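Local structure of minor capsid protein (Cafeteriavirus-dependent mavirus, 6G42) at residues Glu148-Arg151 / Asn152-Ile156; Leu183-Asp186 / Val187-Gln190; Leu218-Ser222 / Lys223-Ile227; Thr268-Asn271 / Arg272-Leu275. The protein forms the penton of the mavirus capsid, a single jelly-roll protein that assembles as a pentamer and probably closes the vertices of the virus shell. One frame throughout, in Å; residues are numbered along the deposited sequence.

In the fold
The four interactions follow one another along the chain, each on a single continuous stretch. Interactions 1 and 2 share one end of the elongated subunit, their centres about 12 Å apart. The salt bridge between R151 and D186 (NH2 to OD1, 2.7 Å) ties helix 148-153 to the loop before strand 187-189. Interaction 4 lies across the centre of the chain, about 67 Å from interaction 1 and 59 Å from interaction 2 between centres, where strand 272-281 belongs to a sheet of the jelly-roll. Interaction 3 is a loop whose centre is about 31 Å from that of interaction 4; it is the only one of the four that touches another subunit.

Interaction 1. Residues Glu148-Arg151 / Asn152-Ile156; sequences ENFR and NGHFI
F150 and H154 meet where helix 148-153 gives way to strand 154-158, and backbone hydrogen bonds, aromatic contacts and apolar packing join the two. Three successive i to i+4 bonds close the helix. N152 N donates to E148 O (3.2 Å), and G153 N donates to N149 O (3.1 Å). H154 N meets F150 O at 2.7 Å with an N-H...O angle of 171°, although H154 has already left helical backbone angles. The side chain of N152 also folds back over this turn, but the angle from its ND2 to E148 O is too poor for a hydrogen bond.

The aromatic part centres on F150, whose CG stands anti to the backbone N (chi1 -179°), so that the ring reaches forward along the chain. H154 CB sits over one face as a CH-pi contact, 4.2 Å from the centroid of the F150 ring. The imidazole itself is oblique to the phenyl ring, with planes at 36° and the centroids of F150 and H154 5.7 Å apart. Two residues further on, I156 brings CG1 to within 4.1 Å of F150 CZ, an apolar contact oblique to the ring. I125 and P131 also pack on F150, while H154 leans on I77 and N79 of strand 74-79. R151 sends its guanidinium elsewhere, to a salt bridge with D186.

The chemistry is thus divided: polar backbone bonds finish the helix, while a buried phenyl ring provides the apolar surface on which H154 CB and I156 CG1 of the strand settle.

Interaction 2. Residues Leu183-Asp186 / Val187-Gln190; sequences LNED and VETQ
A loop between two strands, held across its bend by a side chain to backbone hydrogen bond, joins N184 to E188. It leads from strand 179-181 of one antiparallel sheet into strand 187-189, the edge of a second antiparallel sheet that also contains strands 132-136 and 141-145. E188 lies on the strand itself. Its CG is beside the backbone N, and a bend at chi2 (-81°) turns the carboxylate back over the loop rather than outward along the strand.

There OE2 of E188 accepts from N184 N at 2.9 Å, with an N-H...O angle of 150°. The amide approaches on the anti side of OE2, 26° out of the carboxylate plane. The next amide, E185 N, is 3.2 Å from the same E188 OE2. The side chain of E185, three residues earlier, crosses that of E188 at about a right angle and keeps its charge apart, with OE1 of E185 4.7 Å from OE2 of E188. Such closeness of like charges would be expected to disfavour a second negative charge somewhat, and the bond from N184 N probably eases this for E188.

D186 points its carboxylate the other way, to R151, and its backbone bonds to T146 beside strand 141-145. E188 is likewise bonded through its backbone to I144. Beneath the carboxylate the stem is apolar: L183 runs past E188 in the opposite direction and lays CD2 3.7 Å from E188 CB.

Interaction 3. Residues Leu218-Ser222 / Lys223-Ile227; sequences LPSIS and KNTTI
The flat groups that matter here are peptide units, and the one gripped is the carbonyl of I227: S220 OG donates to I227 O from a position tilted 31° out of the carbonyl plane. The bond is 2.8 Å from S220 OG to I227 O, with a C=O...donor angle of 148°. S220 places its hydroxyl there by holding OG anti to the backbone N (chi1 -161°), so that the group points across the bend. T225 O is also near, 3.4 Å from S220 OG, and T226 O lies 3.6 Å from S220 CB.

The stretch belongs to the irregular loop between strands 216-217 and 231-232, which doubles back on itself and brings S220 within 6.0 Å of T226 (CA to CA). The loop also leans on a second subunit: R38 of that subunit donates to L218 O, and the turn's own T226 and I227 side chains pack on F37 of the same neighbour. Within the bend S222 makes a weak hydrogen bond, OG to S220 OG at 3.3 Å, so the S220 hydroxyl accepts weakly from S222 OG while donating to I227 O. The methyl of T225, CG2, lies beside S222 OG. Residues 221-224 also meet a crystal neighbour.

Interaction 4. Residues Thr268-Asn271 / Arg272-Leu275; sequences TNFN and RFNL
F270 and F273 share the same first torsion, CG held between the backbone N and the carbonyl carbon (chi1 67° and 58°), and this, together with a kink in the backbone at N271, which is not extended, brings two rings three residues apart to one side of the chain. F270 CE2 comes within 3.8 Å of F273 CD1, the nearest approach of the pair and an apolar contact. The planes stand at 83° to each other and the centroids of the F270 and F273 rings are 5.8 Å apart; the meeting is oblique. R272, on the strand between them, turns away from the two rings and makes a cation-pi contact with F37. In the plane of the F273 ring, at its edge, lies L275 CD2.

The two phenylalanines are buried where the loop after strand 248-264 enters strand 272-281. F273 rests on I36 of strand 33-37, to which it is also hydrogen-bonded through the backbone, and touches L301 of strand 296-305. F273 thus lies between the two antiparallel sheets of the jelly-roll sandwich, with F270 beside it under the loop residues I42, L43 and P212.

Interaction 1. Residues Glu148-Arg151 / Asn152-Ile156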
loop_
_atom_site.group_PDB
_atom_site.type_symbol
_atom_site.label_atom_id
_atom_site.label_comp_id
_atom_site.label_asym_id
_atom_site.label_seq_id
_atom_site.Cartn_x
_atom_site.Cartn_y
_atom_site.Cartn_z
ATOM N N GLU C 148 -22.398 -33.979 -11.235
ATOM C CA GLU C 148 -21.361 -34.956 -11.602
ATOM C C GLU C 148 -21.665 -35.673 -12.923
ATOM O O GLU C 148 -20.751 -35.960 -13.701
ATOM C CB GLU C 148 -21.154 -35.979 -10.477
ATOM C CG GLU C 148 -20.090 -37.037 -10.780
ATOM C CD GLU C 148 -19.465 -37.669 -9.543
ATOM O OE1 GLU C 148 -20.055 -37.602 -8.442
ATOM O OE2 GLU C 148 -18.369 -38.248 -9.677
ATOM N N ASN C 149 -22.943 -35.956 -13.164
ATOM C CA ASN C 149 -23.392 -36.606 -14.400
ATOM C C ASN C 149 -23.151 -35.739 -15.653
ATOM O O ASN C 149 -22.834 -36.274 -16.723
ATOM C CB ASN C 149 -24.876 -36.986 -14.275
ATOM C CG ASN C 149 -25.378 -37.825 -15.440
ATOM O OD1 ASN C 149 -24.629 -38.601 -16.037
ATOM N ND2 ASN C 149 -26.659 -37.681 -15.763
ATOM N N PHE C 150 -23.303 -34.419 -15.515
ATOM C CA PHE C 150 -23.013 -33.471 -16.601
ATOM C C PHE C 150 -21.528 -33.467 -16.968
ATOM O O PHE C 150 -21.181 -33.492 -18.149
ATOM C CB PHE C 150 -23.457 -32.046 -16.231
ATOM C CG PHE C 150 -23.199 -31.028 -17.319
ATOM C CD1 PHE C 150 -21.982 -30.355 -17.393
ATOM C CD2 PHE C 150 -24.165 -30.749 -18.276
ATOM C CE1 PHE C 150 -21.736 -29.429 -18.400
ATOM C CE2 PHE C 150 -23.926 -29.819 -19.282
ATOM C CZ PHE C 150 -22.710 -29.160 -19.345
ATOM N N ARG C 151 -20.669 -33.416 -15.953
ATOM C CA ARG C 151 -19.210 -33.379 -16.146
ATOM C C ARG C 151 -18.648 -34.631 -16.824
ATOM O O ARG C 151 -17.684 -34.539 -17.588
ATOM C CB ARG C 151 -18.503 -33.159 -14.806
ATOM C CG ARG C 151 -18.562 -31.726 -14.299
ATOM C CD ARG C 151 -18.045 -31.631 -12.871
ATOM N NE ARG C 151 -19.106 -31.801 -11.873
ATOM C CZ ARG C 151 -18.922 -32.162 -10.600
ATOM N NH1 ARG C 151 -17.710 -32.427 -10.120
ATOM N NH2 ARG C 151 -19.972 -32.274 -9.790
ATOM N N ASN C 152 -19.239 -35.787 -16.525
ATOM C CA ASN C 152 -18.898 -37.044 -17.206
ATOM C C ASN C 152 -19.367 -37.038 -18.664
ATOM O O ASN C 152 -18.648 -37.499 -19.551
ATOM C CB ASN C 152 -19.501 -38.250 -16.471
ATOM C CG ASN C 152 -18.846 -38.504 -15.118
ATOM O OD1 ASN C 152 -17.619 -38.518 -15.003
ATOM N ND2 ASN C 152 -19.661 -38.716 -14.088
ATOM N N GLY C 153 -20.568 -36.509 -18.896
ATOM C CA GLY C 153 -21.163 -36.466 -20.232
ATOM C C GLY C 153 -20.623 -35.382 -21.150
ATOM O O GLY C 153 -20.127 -35.674 -22.239
ATOM N N HIS C 154 -20.722 -34.132 -20.703
ATOM C CA HIS C 154 -20.525 -32.961 -21.569
ATOM C C HIS C 154 -19.526 -31.936 -21.028
ATOM O O HIS C 154 -19.087 -32.011 -19.878
ATOM C CB HIS C 154 -21.870 -32.262 -21.797
ATOM C CG HIS C 154 -22.968 -33.181 -22.239
ATOM N ND1 HIS C 154 -23.759 -33.881 -21.353
ATOM C CD2 HIS C 154 -23.405 -33.514 -23.475
ATOM C CE1 HIS C 154 -24.639 -34.602 -22.024
ATOM N NE2 HIS C 154 -24.446 -34.396 -23.315
ATOM N N PHE C 155 -19.179 -30.988 -21.895
ATOM C CA PHE C 155 -18.398 -29.801 -21.542
ATOM C C PHE C 155 -19.179 -28.533 -21.882
ATOM O O PHE C 155 -20.135 -28.571 -22.657
ATOM C CB PHE C 155 -17.096 -29.761 -22.342
ATOM C CG PHE C 155 -15.994 -30.612 -21.784
ATOM C CD1 PHE C 155 -15.554 -30.442 -20.473
ATOM C CD2 PHE C 155 -15.348 -31.549 -22.590
ATOM C CE1 PHE C 155 -14.519 -31.214 -19.966
ATOM C CE2 PHE C 155 -14.310 -32.320 -22.091
ATOM C CZ PHE C 155 -13.895 -32.153 -20.777
ATOM N N ILE C 156 -18.748 -27.415 -21.299
ATOM C CA ILE C 156 -19.192 -26.077 -21.701
ATOM C C ILE C 156 -18.095 -25.475 -22.580
ATOM O O ILE C 156 -16.912 -25.568 -22.249
ATOM C CB ILE C 156 -19.443 -25.161 -20.484
ATOM C CG1 ILE C 156 -20.564 -25.729 -19.604
ATOM C CG2 ILE C 156 -19.809 -23.745 -20.932
ATOM C CD1 ILE C 156 -20.620 -25.138 -18.208
#

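Interaction 2. Residues Leu183-Asp186 / Val187-Gln190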
loop_
_atom_site.group_PDB
_atom_site.type_symbol
_atom_site.label_atom_id
_atom_site.label_comp_id
_atom_site.label_asym_id
_atom_site.label_seq_id
_atom_site.Cartn_x
_atom_site.Cartn_y
_atom_site.Cartn_z
ATOM N N LEU C 183 -13.946 -28.598 -15.723
ATOM C CA LEU C 183 -14.659 -28.552 -14.441
ATOM C C LEU C 183 -14.451 -29.852 -13.662
ATOM O O LEU C 183 -14.748 -30.928 -14.176
ATOM C CB LEU C 183 -16.154 -28.347 -14.689
ATOM C CG LEU C 183 -16.560 -27.101 -15.476
ATOM C CD1 LEU C 183 -18.029 -27.169 -15.863
ATOM C CD2 LEU C 183 -16.275 -25.841 -14.675
ATOM N N ASN C 184 -13.953 -29.743 -12.428
ATOM C CA ASN C 184 -13.689 -30.908 -11.556
ATOM C C ASN C 184 -14.544 -31.027 -10.287
ATOM O O ASN C 184 -14.485 -32.058 -9.612
ATOM C CB ASN C 184 -12.211 -30.917 -11.150
ATOM C CG ASN C 184 -11.301 -31.361 -12.279
ATOM O OD1 ASN C 184 -11.511 -32.417 -12.876
ATOM N ND2 ASN C 184 -10.279 -30.567 -12.571
ATOM N N GLU C 185 -15.322 -29.994 -9.960
ATOM C CA GLU C 185 -16.115 -29.963 -8.718
ATOM C C GLU C 185 -17.494 -29.351 -8.958
ATOM O O GLU C 185 -17.749 -28.776 -10.021
ATOM C CB GLU C 185 -15.362 -29.194 -7.628
ATOM C CG GLU C 185 -13.901 -29.616 -7.494
ATOM C CD GLU C 185 -13.217 -29.088 -6.252
ATOM O OE1 GLU C 185 -13.550 -27.968 -5.807
ATOM O OE2 GLU C 185 -12.325 -29.794 -5.733
ATOM N N ASP C 186 -18.380 -29.498 -7.967
ATOM C CA ASP C 186 -19.775 -29.026 -8.065
ATOM C C ASP C 186 -19.812 -27.554 -8.444
ATOM O O ASP C 186 -20.386 -27.185 -9.471
ATOM C CB ASP C 186 -20.545 -29.232 -6.742
ATOM C CG ASP C 186 -21.219 -30.606 -6.629
ATOM O OD1 ASP C 186 -21.249 -31.377 -7.610
ATOM O OD2 ASP C 186 -21.748 -30.906 -5.536
ATOM N N VAL C 187 -19.171 -26.738 -7.612
ATOM C CA VAL C 187 -19.078 -25.293 -7.815
ATOM C C VAL C 187 -17.624 -24.946 -8.146
ATOM O O VAL C 187 -16.751 -25.037 -7.282
ATOM C CB VAL C 187 -19.551 -24.527 -6.556
ATOM C CG1 VAL C 187 -19.456 -23.017 -6.753
ATOM C CG2 VAL C 187 -20.982 -24.918 -6.200
ATOM N N GLU C 188 -17.378 -24.566 -9.401
ATOM C CA GLU C 188 -16.055 -24.111 -9.864
ATOM C C GLU C 188 -16.060 -22.594 -10.081
ATOM O O GLU C 188 -16.993 -22.046 -10.672
ATOM C CB GLU C 188 -15.657 -24.823 -11.164
ATOM C CG GLU C 188 -15.223 -26.276 -10.988
ATOM C CD GLU C 188 -13.781 -26.451 -10.523
ATOM O OE1 GLU C 188 -13.114 -25.460 -10.146
ATOM O OE2 GLU C 188 -13.306 -27.606 -10.536
ATOM N N THR C 189 -15.003 -21.934 -9.608
ATOM C CA THR C 189 -14.891 -20.471 -9.642
ATOM C C THR C 189 -13.593 -20.041 -10.330
ATOM O O THR C 189 -12.653 -20.823 -10.439
ATOM C CB THR C 189 -14.989 -19.863 -8.213
ATOM O OG1 THR C 189 -14.859 -18.436 -8.275
ATOM C CG2 THR C 189 -13.925 -20.428 -7.273
ATOM N N GLN C 190 -13.571 -18.797 -10.802
ATOM C CA GLN C 190 -12.376 -18.179 -11.388
ATOM C C GLN C 190 -11.237 -18.149 -10.372
ATOM O O GLN C 190 -11.480 -17.948 -9.184
ATOM C CB GLN C 190 -12.689 -16.734 -11.805
ATOM C CG GLN C 190 -13.554 -16.570 -13.046
ATOM C CD GLN C 190 -13.807 -15.102 -13.398
ATOM O OE1 GLN C 190 -14.495 -14.391 -12.668
ATOM N NE2 GLN C 190 -13.259 -14.649 -14.524
#

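Interaction 3. Residues Leu218-Ser222 / Lys223-Ile227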
loop_
_atom_site.group_PDB
_atom_site.type_symbol
_atom_site.label_atom_id
_atom_site.label_comp_id
_atom_site.label_asym_id
_atom_site.label_seq_id
_atom_site.Cartn_x
_atom_site.Cartn_y
_atom_site.Cartn_z
ATOM N N LEU C 218 -3.659 14.394 -31.516
ATOM C CA LEU C 218 -4.503 13.182 -31.588
ATOM C C LEU C 218 -4.287 12.387 -32.885
ATOM O O LEU C 218 -3.807 12.942 -33.870
ATOM C CB LEU C 218 -5.985 13.570 -31.469
ATOM C CG LEU C 218 -6.534 13.893 -30.076
ATOM C CD1 LEU C 218 -7.930 14.486 -30.185
ATOM C CD2 LEU C 218 -6.561 12.664 -29.182
ATOM N N PRO C 219 -4.665 11.089 -32.893
ATOM C CA PRO C 219 -4.522 10.268 -34.099
ATOM C C PRO C 219 -5.600 10.553 -35.153
ATOM O O PRO C 219 -6.481 11.387 -34.935
ATOM C CB PRO C 219 -4.639 8.839 -33.559
ATOM C CG PRO C 219 -5.535 8.966 -32.384
ATOM C CD PRO C 219 -5.213 10.302 -31.769
ATOM N N SER C 220 -5.517 9.848 -36.279
ATOM C CA SER C 220 -6.358 10.115 -37.450
ATOM C C SER C 220 -7.816 9.711 -37.259
ATOM O O SER C 220 -8.113 8.665 -36.678
ATOM C CB SER C 220 -5.790 9.410 -38.687
ATOM O OG SER C 220 -6.306 9.970 -39.879
ATOM N N ILE C 221 -8.708 10.554 -37.779
ATOM C CA ILE C 221 -10.156 10.344 -37.708
ATOM C C ILE C 221 -10.547 9.288 -38.747
ATOM O O ILE C 221 -11.301 8.361 -38.446
ATOM C CB ILE C 221 -10.941 11.663 -37.962
ATOM C CG1 ILE C 221 -10.521 12.763 -36.969
ATOM C CG2 ILE C 221 -12.449 11.436 -37.855
ATOM C CD1 ILE C 221 -10.795 14.176 -37.446
ATOM N N SER C 222 -10.024 9.446 -39.964
ATOM C CA SER C 222 -10.324 8.553 -41.088
ATOM C C SER C 222 -9.728 7.161 -40.891
ATOM O O SER C 222 -8.587 7.021 -40.442
ATOM C CB SER C 222 -9.807 9.155 -42.400
ATOM O OG SER C 222 -8.441 9.510 -42.292
ATOM N N LYS C 223 -10.515 6.143 -41.235
ATOM C CA LYS C 223 -10.087 4.741 -41.133
ATOM C C LYS C 223 -9.012 4.361 -42.160
ATOM O O LYS C 223 -8.142 3.540 -41.861
ATOM C CB LYS C 223 -11.294 3.791 -41.254
ATOM C CG LYS C 223 -12.077 3.602 -39.960
ATOM C CD LYS C 223 -11.396 2.598 -39.038
ATOM C CE LYS C 223 -12.068 2.530 -37.676
ATOM N NZ LYS C 223 -11.339 1.622 -36.747
ATOM N N ASN C 224 -9.074 4.952 -43.354
ATOM C CA ASN C 224 -8.151 4.607 -44.448
ATOM C C ASN C 224 -6.716 5.048 -44.171
ATOM O O ASN C 224 -5.825 4.206 -44.041
ATOM C CB ASN C 224 -8.628 5.187 -45.794
ATOM C CG ASN C 224 -9.556 4.246 -46.553
ATOM O OD1 ASN C 224 -9.395 4.052 -47.758
ATOM N ND2 ASN C 224 -10.532 3.660 -45.858
ATOM N N THR C 225 -6.506 6.361 -44.077
ATOM C CA THR C 225 -5.148 6.932 -43.995
ATOM C C THR C 225 -4.633 7.062 -42.550
ATOM O O THR C 225 -5.421 7.191 -41.607
ATOM C CB THR C 225 -5.035 8.277 -44.768
ATOM O OG1 THR C 225 -3.656 8.648 -44.883
ATOM C CG2 THR C 225 -5.832 9.412 -44.106
ATOM N N THR C 226 -3.307 7.014 -42.402
ATOM C CA THR C 226 -2.641 7.130 -41.095
ATOM C C THR C 226 -2.322 8.587 -40.713
ATOM O O THR C 226 -2.317 8.918 -39.525
ATOM C CB THR C 226 -1.366 6.239 -41.007
ATOM O OG1 THR C 226 -0.999 6.053 -39.638
ATOM C CG2 THR C 226 -0.175 6.829 -41.741
ATOM N N ILE C 227 -2.053 9.437 -41.712
ATOM C CA ILE C 227 -1.729 10.864 -41.493
ATOM C C ILE C 227 -2.856 11.602 -40.751
ATOM O O ILE C 227 -4.032 11.262 -40.912
ATOM C CB ILE C 227 -1.389 11.592 -42.826
ATOM C CG1 ILE C 227 -0.772 12.978 -42.563
ATOM C CG2 ILE C 227 -2.616 11.715 -43.723
ATOM C CD1 ILE C 227 -0.164 13.634 -43.788
#

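Interaction 4. Residues Thr268-Asn271 / Arg272-Leu275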
loop_
_atom_site.group_PDB
_atom_site.type_symbol
_atom_site.label_atom_id
_atom_site.label_comp_id
_atom_site.label_asym_id
_atom_site.label_seq_id
_atom_site.Cartn_x
_atom_site.Cartn_y
_atom_site.Cartn_z
ATOM N N THR C 268 -3.192 35.400 -21.983
ATOM C CA THR C 268 -3.338 35.870 -20.599
ATOM C C THR C 268 -4.555 36.766 -20.344
ATOM O O THR C 268 -4.908 37.015 -19.189
ATOM C CB THR C 268 -2.095 36.677 -20.178
ATOM O OG1 THR C 268 -1.831 37.700 -21.151
ATOM C CG2 THR C 268 -0.881 35.773 -20.063
ATOM N N ASN C 269 -5.194 37.246 -21.408
ATOM C CA ASN C 269 -6.226 38.296 -21.306
ATOM C C ASN C 269 -7.662 37.815 -21.022
ATOM O O ASN C 269 -8.569 38.641 -20.908
ATOM C CB ASN C 269 -6.210 39.173 -22.574
ATOM C CG ASN C 269 -6.795 38.467 -23.796
ATOM O OD1 ASN C 269 -6.542 37.281 -24.022
ATOM N ND2 ASN C 269 -7.570 39.199 -24.595
ATOM N N PHE C 270 -7.862 36.504 -20.895
ATOM C CA PHE C 270 -9.214 35.939 -20.758
ATOM C C PHE C 270 -9.864 36.209 -19.401
ATOM O O PHE C 270 -9.199 36.472 -18.398
ATOM C CB PHE C 270 -9.262 34.433 -21.090
ATOM C CG PHE C 270 -8.521 33.555 -20.116
ATOM C CD1 PHE C 270 -7.191 33.228 -20.337
ATOM C CD2 PHE C 270 -9.157 33.034 -18.993
ATOM C CE1 PHE C 270 -6.500 32.418 -19.451
ATOM C CE2 PHE C 270 -8.470 32.223 -18.102
ATOM C CZ PHE C 270 -7.139 31.915 -18.333
ATOM N N ASN C 271 -11.187 36.126 -19.423
ATOM C CA ASN C 271 -12.058 36.501 -18.310
ATOM C C ASN C 271 -12.968 35.358 -17.826
ATOM O O ASN C 271 -13.307 35.276 -16.642
ATOM C CB ASN C 271 -12.911 37.671 -18.799
ATOM C CG ASN C 271 -13.615 38.402 -17.689
ATOM O OD1 ASN C 271 -13.269 38.278 -16.513
ATOM N ND2 ASN C 271 -14.604 39.196 -18.064
ATOM N N ARG C 272 -13.377 34.502 -18.757
ATOM C CA ARG C 272 -14.247 33.378 -18.475
ATOM C C ARG C 272 -13.911 32.195 -19.377
ATOM O O ARG C 272 -13.314 32.361 -20.445
ATOM C CB ARG C 272 -15.711 33.792 -18.675
ATOM C CG ARG C 272 -16.076 34.203 -20.093
ATOM C CD ARG C 272 -17.415 34.922 -20.155
ATOM N NE ARG C 272 -18.557 34.013 -20.059
ATOM C CZ ARG C 272 -19.836 34.385 -20.144
ATOM N NH1 ARG C 272 -20.170 35.665 -20.324
ATOM N NH2 ARG C 272 -20.797 33.469 -20.046
ATOM N N PHE C 273 -14.298 31.005 -18.928
ATOM C CA PHE C 273 -14.164 29.785 -19.727
ATOM C C PHE C 273 -15.078 28.686 -19.207
ATOM O O PHE C 273 -15.618 28.778 -18.107
ATOM C CB PHE C 273 -12.706 29.297 -19.772
ATOM C CG PHE C 273 -12.105 29.019 -18.417
ATOM C CD1 PHE C 273 -11.522 30.042 -17.677
ATOM C CD2 PHE C 273 -12.099 27.730 -17.892
ATOM C CE1 PHE C 273 -10.959 29.793 -16.437
ATOM C CE2 PHE C 273 -11.538 27.475 -16.652
ATOM C CZ PHE C 273 -10.967 28.509 -15.921
ATOM N N ASN C 274 -15.236 27.655 -20.028
ATOM C CA ASN C 274 -16.071 26.502 -19.724
ATOM C C ASN C 274 -15.197 25.297 -19.368
ATOM O O ASN C 274 -14.126 25.107 -19.949
ATOM C CB ASN C 274 -16.939 26.160 -20.933
ATOM C CG ASN C 274 -17.970 25.096 -20.624
ATOM O OD1 ASN C 274 -17.792 23.923 -20.967
ATOM N ND2 ASN C 274 -19.049 25.494 -19.956
ATOM N N LEU C 275 -15.660 24.505 -18.404
ATOM C CA LEU C 275 -15.088 23.191 -18.106
ATOM C C LEU C 275 -16.222 22.180 -18.133
ATOM O O LEU C 275 -17.309 22.455 -17.613
ATOM C CB LEU C 275 -14.430 23.161 -16.725
ATOM C CG LEU C 275 -13.245 24.093 -16.490
ATOM C CD1 LEU C 275 -12.866 24.111 -15.021
ATOM C CD2 LEU C 275 -12.057 23.672 -17.329
#